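Local coordinates for protein transcriptional regulator (AraC-type DNA-binding domain-containing proteins) (Chromobacterium violaceum, PDB 3OIO) that probably binds specific DNA sequences and regulates transcription, this chain being the AraC-type helix-turn-helix domain of the longer protein, at residues Arg65-Ile75 against Phe98-Arg109. Residues are numbered along the deposited sequence; the frame is centred on the assembly and turned at random.
Sequences RQLLQQTSKSI and FNITPREERAQR. With SO4 (sulfate ion), chain C.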
loop_
_atom_site.group_PDB
_atom_site.type_symbol
_atom_site.label_atom_id
_atom_site.label_comp_id
_atom_site.label_asym_id
_atom_site.label_seq_id
_atom_site.Cartn_x
_atom_site.Cartn_y
_atom_site.Cartn_z
ATOM N N ARG A 65 -0.546 2.971 -8.433
ATOM C CA ARG A 65 0.245 2.829 -9.659
ATOM C C ARG A 65 -0.520 2.001 -10.697
ATOM O O ARG A 65 -0.550 2.363 -11.903
ATOM C CB ARG A 65 1.614 2.201 -9.319
ATOM C CG ARG A 65 2.494 1.939 -10.557
ATOM C CD ARG A 65 3.900 1.569 -10.149
ATOM N NE ARG A 65 4.712 1.314 -11.324
ATOM C CZ ARG A 65 4.856 0.107 -11.905
ATOM N NH1 ARG A 65 4.240 -0.958 -11.403
ATOM N NH2 ARG A 65 5.607 -0.034 -13.006
ATOM N N GLN A 66 -1.114 0.886 -10.255
ATOM C CA GLN A 66 -1.945 0.073 -11.137
ATOM C C GLN A 66 -3.082 0.882 -11.766
ATOM O O GLN A 66 -3.332 0.762 -12.971
ATOM C CB GLN A 66 -2.462 -1.199 -10.418
ATOM C CG GLN A 66 -1.342 -2.179 -9.977
ATOM C CD GLN A 66 -1.830 -3.344 -9.091
ATOM O OE1 GLN A 66 -2.508 -3.144 -8.083
ATOM N NE2 GLN A 66 -1.445 -4.546 -9.446
ATOM N N LEU A 67 -3.746 1.722 -10.974
ATOM C CA LEU A 67 -4.849 2.570 -11.472
ATOM C C LEU A 67 -4.362 3.683 -12.431
ATOM O O LEU A 67 -5.053 4.035 -13.393
ATOM C CB LEU A 67 -5.636 3.181 -10.302
ATOM C CG LEU A 67 -6.374 2.163 -9.414
ATOM C CD1 LEU A 67 -6.933 2.882 -8.178
ATOM C CD2 LEU A 67 -7.502 1.432 -10.149
ATOM N N LEU A 68 -3.169 4.201 -12.177
ATOM C CA LEU A 68 -2.566 5.198 -13.049
ATOM C C LEU A 68 -2.228 4.614 -14.388
ATOM O O LEU A 68 -2.274 5.319 -15.415
ATOM C CB LEU A 68 -1.308 5.762 -12.412
ATOM C CG LEU A 68 -1.646 6.724 -11.241
ATOM C CD1 LEU A 68 -0.415 6.872 -10.360
ATOM C CD2 LEU A 68 -2.134 8.109 -11.757
ATOM N N GLN A 69 -1.884 3.335 -14.387
ATOM C CA GLN A 69 -1.531 2.682 -15.638
ATOM C C GLN A 69 -2.751 2.182 -16.418
ATOM O O GLN A 69 -2.636 1.955 -17.626
ATOM C CB GLN A 69 -0.509 1.575 -15.409
ATOM C CG GLN A 69 0.808 2.117 -14.923
ATOM C CD GLN A 69 1.818 1.059 -14.656
ATOM O OE1 GLN A 69 1.490 -0.070 -14.280
ATOM N NE2 GLN A 69 3.067 1.415 -14.806
ATOM N N GLN A 70 -3.917 2.079 -15.763
ATOM C CA GLN A 70 -5.118 1.497 -16.401
ATOM C C GLN A 70 -6.466 2.210 -16.364
ATOM O O GLN A 70 -7.470 1.627 -16.783
ATOM C CB GLN A 70 -5.344 0.109 -15.847
ATOM C CG GLN A 70 -4.068 -0.678 -15.790
ATOM C CD GLN A 70 -4.252 -2.023 -15.191
ATOM O OE1 GLN A 70 -5.369 -2.567 -15.162
ATOM N NE2 GLN A 70 -3.158 -2.607 -14.719
ATOM N N THR A 71 -6.540 3.459 -15.975
ATOM C CA THR A 71 -7.844 4.087 -15.924
ATOM C C THR A 71 -7.687 5.512 -16.409
ATOM O O THR A 71 -6.578 5.994 -16.537
ATOM C CB THR A 71 -8.397 4.107 -14.457
ATOM O OG1 THR A 71 -7.642 5.034 -13.674
ATOM C CG2 THR A 71 -8.314 2.721 -13.781
ATOM N N SER A 72 -8.795 6.205 -16.642
ATOM C CA SER A 72 -8.721 7.636 -16.940
ATOM C C SER A 72 -9.194 8.421 -15.721
ATOM O O SER A 72 -9.598 9.587 -15.851
ATOM C CB SER A 72 -9.587 7.964 -18.158
ATOM O OG SER A 72 -10.946 7.683 -17.868
ATOM N N LYS A 73 -9.145 7.781 -14.541
ATOM C CA LYS A 73 -9.655 8.403 -13.336
ATOM C C LYS A 73 -8.703 9.537 -13.077
ATOM O O LYS A 73 -7.508 9.403 -13.350
ATOM C CB LYS A 73 -9.674 7.403 -12.201
ATOM C CG LYS A 73 -10.597 6.223 -12.461
ATOM C CD LYS A 73 -10.398 5.182 -11.387
ATOM C CE LYS A 73 -11.473 4.100 -11.430
ATOM N NZ LYS A 73 -11.150 3.028 -10.428
ATOM N N SER A 74 -9.217 10.666 -12.618
ATOM C CA SER A 74 -8.344 11.782 -12.278
ATOM C C SER A 74 -7.319 11.346 -11.209
ATOM O O SER A 74 -7.497 10.322 -10.519
ATOM C CB SER A 74 -9.162 12.983 -11.791
ATOM O OG SER A 74 -9.769 12.723 -10.529
ATOM N N ILE A 75 -6.248 12.126 -11.075
ATOM C CA ILE A 75 -5.278 11.902 -10.014
ATOM C C ILE A 75 -6.022 11.907 -8.671
ATOM O O ILE A 75 -5.794 11.033 -7.821
ATOM C CB ILE A 75 -4.117 12.950 -10.059
ATOM C CG1 ILE A 75 -3.386 12.912 -11.411
ATOM C CG2 ILE A 75 -3.136 12.765 -8.932
ATOM C CD1 ILE A 75 -3.057 11.534 -11.909
ATOM N N PHE A 98 8.107 6.370 -5.478
ATOM C CA PHE A 98 8.409 5.858 -6.817
ATOM C C PHE A 98 9.386 6.722 -7.598
ATOM O O PHE A 98 9.832 6.328 -8.689
ATOM C CB PHE A 98 7.115 5.731 -7.629
ATOM C CG PHE A 98 6.275 4.558 -7.235
ATOM C CD1 PHE A 98 6.743 3.242 -7.419
ATOM C CD2 PHE A 98 4.994 4.755 -6.695
ATOM C CE1 PHE A 98 5.945 2.123 -7.032
ATOM C CE2 PHE A 98 4.187 3.663 -6.344
ATOM C CZ PHE A 98 4.647 2.345 -6.517
ATOM N N ASN A 99 9.708 7.884 -7.038
ATOM C CA ASN A 99 10.604 8.852 -7.681
ATOM C C ASN A 99 10.117 9.338 -9.035
ATOM O O ASN A 99 10.927 9.687 -9.894
ATOM C CB ASN A 99 12.015 8.286 -7.793
ATOM C CG ASN A 99 12.615 8.010 -6.451
ATOM O OD1 ASN A 99 13.091 6.914 -6.185
ATOM N ND2 ASN A 99 12.553 8.987 -5.573
ATOM N N ILE A 100 8.794 9.337 -9.202
ATOM C CA ILE A 100 8.103 10.063 -10.267
ATOM C C ILE A 100 6.747 10.431 -9.736
ATOM O O ILE A 100 6.241 9.795 -8.804
ATOM C CB ILE A 100 7.947 9.268 -11.583
ATOM C CG1 ILE A 100 7.151 7.990 -11.385
ATOM C CG2 ILE A 100 9.306 8.966 -12.234
ATOM C CD1 ILE A 100 6.739 7.354 -12.805
ATOM N N THR A 101 6.127 11.441 -10.335
ATOM C CA THR A 101 4.820 11.857 -9.875
ATOM C C THR A 101 3.718 10.968 -10.475
ATOM O O THR A 101 3.945 10.257 -11.475
ATOM C CB THR A 101 4.524 13.312 -10.305
ATOM O OG1 THR A 101 4.503 13.372 -11.751
ATOM C CG2 THR A 101 5.575 14.273 -9.726
ATOM N N PRO A 102 2.512 11.001 -9.881
ATOM C CA PRO A 102 1.405 10.249 -10.488
ATOM C C PRO A 102 1.154 10.653 -11.946
ATOM O O PRO A 102 0.909 9.778 -12.787
ATOM C CB PRO A 102 0.199 10.628 -9.611
ATOM C CG PRO A 102 0.812 10.841 -8.213
ATOM C CD PRO A 102 2.191 11.467 -8.501
ATOM N N ARG A 103 1.257 11.951 -12.252
ATOM C CA ARG A 103 1.039 12.416 -13.620
ATOM C C ARG A 103 2.107 11.846 -14.560
ATOM O O ARG A 103 1.790 11.437 -15.701
ATOM C CB ARG A 103 0.970 13.970 -13.650
ATOM C CG ARG A 103 0.684 14.616 -14.976
ATOM C CD ARG A 103 0.361 16.130 -14.741
ATOM N NE ARG A 103 -1.068 16.371 -14.433
ATOM C CZ ARG A 103 -1.598 16.495 -13.211
ATOM N NH1 ARG A 103 -0.844 16.424 -12.122
ATOM N NH2 ARG A 103 -2.902 16.694 -13.077
ATOM N N GLU A 104 3.350 11.748 -14.080
ATOM C CA GLU A 104 4.435 11.188 -14.911
ATOM C C GLU A 104 4.186 9.696 -15.109
ATOM O O GLU A 104 4.410 9.159 -16.204
ATOM C CB GLU A 104 5.803 11.443 -14.255
ATOM C CG GLU A 104 6.269 12.887 -14.427
ATOM C CD GLU A 104 7.448 13.326 -13.545
ATOM O OE1 GLU A 104 7.724 12.765 -12.453
ATOM O OE2 GLU A 104 8.076 14.331 -13.945
ATOM N N GLU A 105 3.738 9.012 -14.052
ATOM C CA GLU A 105 3.449 7.555 -14.156
ATOM C C GLU A 105 2.382 7.338 -15.243
ATOM O O GLU A 105 2.531 6.478 -16.129
ATOM C CB GLU A 105 2.917 7.011 -12.822
ATOM C CG GLU A 105 2.784 5.469 -12.833
ATOM C CD GLU A 105 4.130 4.799 -12.599
ATOM O OE1 GLU A 105 4.649 4.876 -11.475
ATOM O OE2 GLU A 105 4.667 4.196 -13.542
ATOM N N ARG A 106 1.307 8.116 -15.192
ATOM C CA ARG A 106 0.277 7.950 -16.220
ATOM C C ARG A 106 0.800 8.289 -17.615
ATOM O O ARG A 106 0.497 7.567 -18.592
ATOM C CB ARG A 106 -0.985 8.742 -15.904
ATOM C CG ARG A 106 -1.843 8.828 -17.148
ATOM C CD ARG A 106 -3.297 8.848 -16.860
ATOM N NE ARG A 106 -3.734 7.781 -15.970
ATOM C CZ ARG A 106 -4.838 7.882 -15.243
ATOM N NH1 ARG A 106 -5.583 8.981 -15.332
ATOM N NH2 ARG A 106 -5.208 6.891 -14.447
ATOM N N ALA A 107 1.622 9.339 -17.728
ATOM C CA ALA A 107 2.164 9.706 -19.060
ATOM C C ALA A 107 3.011 8.585 -19.628
ATOM O O ALA A 107 3.056 8.404 -20.849
ATOM C CB ALA A 107 3.004 10.997 -18.973
ATOM N N GLN A 108 3.672 7.833 -18.736
ATOM C CA GLN A 108 4.558 6.760 -19.167
ATOM C C GLN A 108 3.914 5.367 -19.261
ATOM O O GLN A 108 4.636 4.387 -19.552
ATOM C CB GLN A 108 5.780 6.732 -18.232
ATOM C CG GLN A 108 6.633 7.998 -18.351
ATOM C CD GLN A 108 7.732 8.048 -17.289
ATOM O OE1 GLN A 108 8.169 7.000 -16.804
ATOM N NE2 GLN A 108 8.177 9.266 -16.919
ATOM N N ARG A 109 2.599 5.255 -19.029
ATOM C CA ARG A 109 1.986 3.931 -18.910
ATOM C C ARG A 109 2.119 3.080 -20.182
ATOM O O ARG A 109 2.195 1.852 -20.087
ATOM C CB ARG A 109 0.512 4.030 -18.486
ATOM C CG ARG A 109 -0.440 4.318 -19.643
ATOM C CD ARG A 109 -1.736 4.940 -19.171
ATOM N NE ARG A 109 -2.592 5.355 -20.299
ATOM C CZ ARG A 109 -3.834 4.916 -20.490
ATOM N NH1 ARG A 109 -4.364 4.054 -19.616
ATOM N NH2 ARG A 109 -4.562 5.358 -21.512
HETATM S S SO4 C . -5.893 15.063 -13.790
HETATM O O1 SO4 C . -5.454 15.709 -12.522
HETATM O O2 SO4 C . -5.933 13.588 -13.643
HETATM O O3 SO4 C . -7.282 15.423 -14.141
HETATM O O4 SO4 C . -4.942 15.486 -14.831
HETATM O O HOH W 1 7.115 3.765 -11.227
HETATM O O HOH W 2 6.956 2.667 -13.908
HETATM O O HOH W 3 3.941 4.148 -16.073
#
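The C-terminal subdomain of an AraC-type DNA-binding domain illustrates how one arginine can gather the carbonyls of a helix's last turn and the loop after it: R106, on helix 102-107, reaches those between helix 52-70 and helix 75-81. R106 NE gives a nearly straight bond to L68 O (2.9 Å, 168°), lying in the guanidinium plane, and R106 NH1 donates to K73 O at 2.8 Å; bends at chi2 and chi3 bring the group round to both. A weaker bond joins R106 NH2 to L67 O, which also accepts from T71 OG1, while L68 CD2 lies over one guanidinium face. L68 CD1 packs on P102 CB at 3.9 Å, and I75 CG2, at the start of helix 75-81, meets that same carbon. Earlier on helix 52-70, the extended R65 chain lays CD over the F98 ring face and forms a long salt bridge, NE to E105 OE1 (3.6 Å), the guanidinium and carboxylate planes nearly perpendicular (87°). One water links R65 NH2 to E105 OE2; another links E105 OE1 to R65 NE, weakly on the arginine side. A sulfate, probably from the crystallisation liquor, accepts from I75 N and R103 NH2. Beyond this interface, the Y94 hydroxyl of helix 87-98 is hydrogen-bonded to E105 OE1 and its side chain packs against L68 and P102, while I78 of helix 75-81 backs L68 and R106.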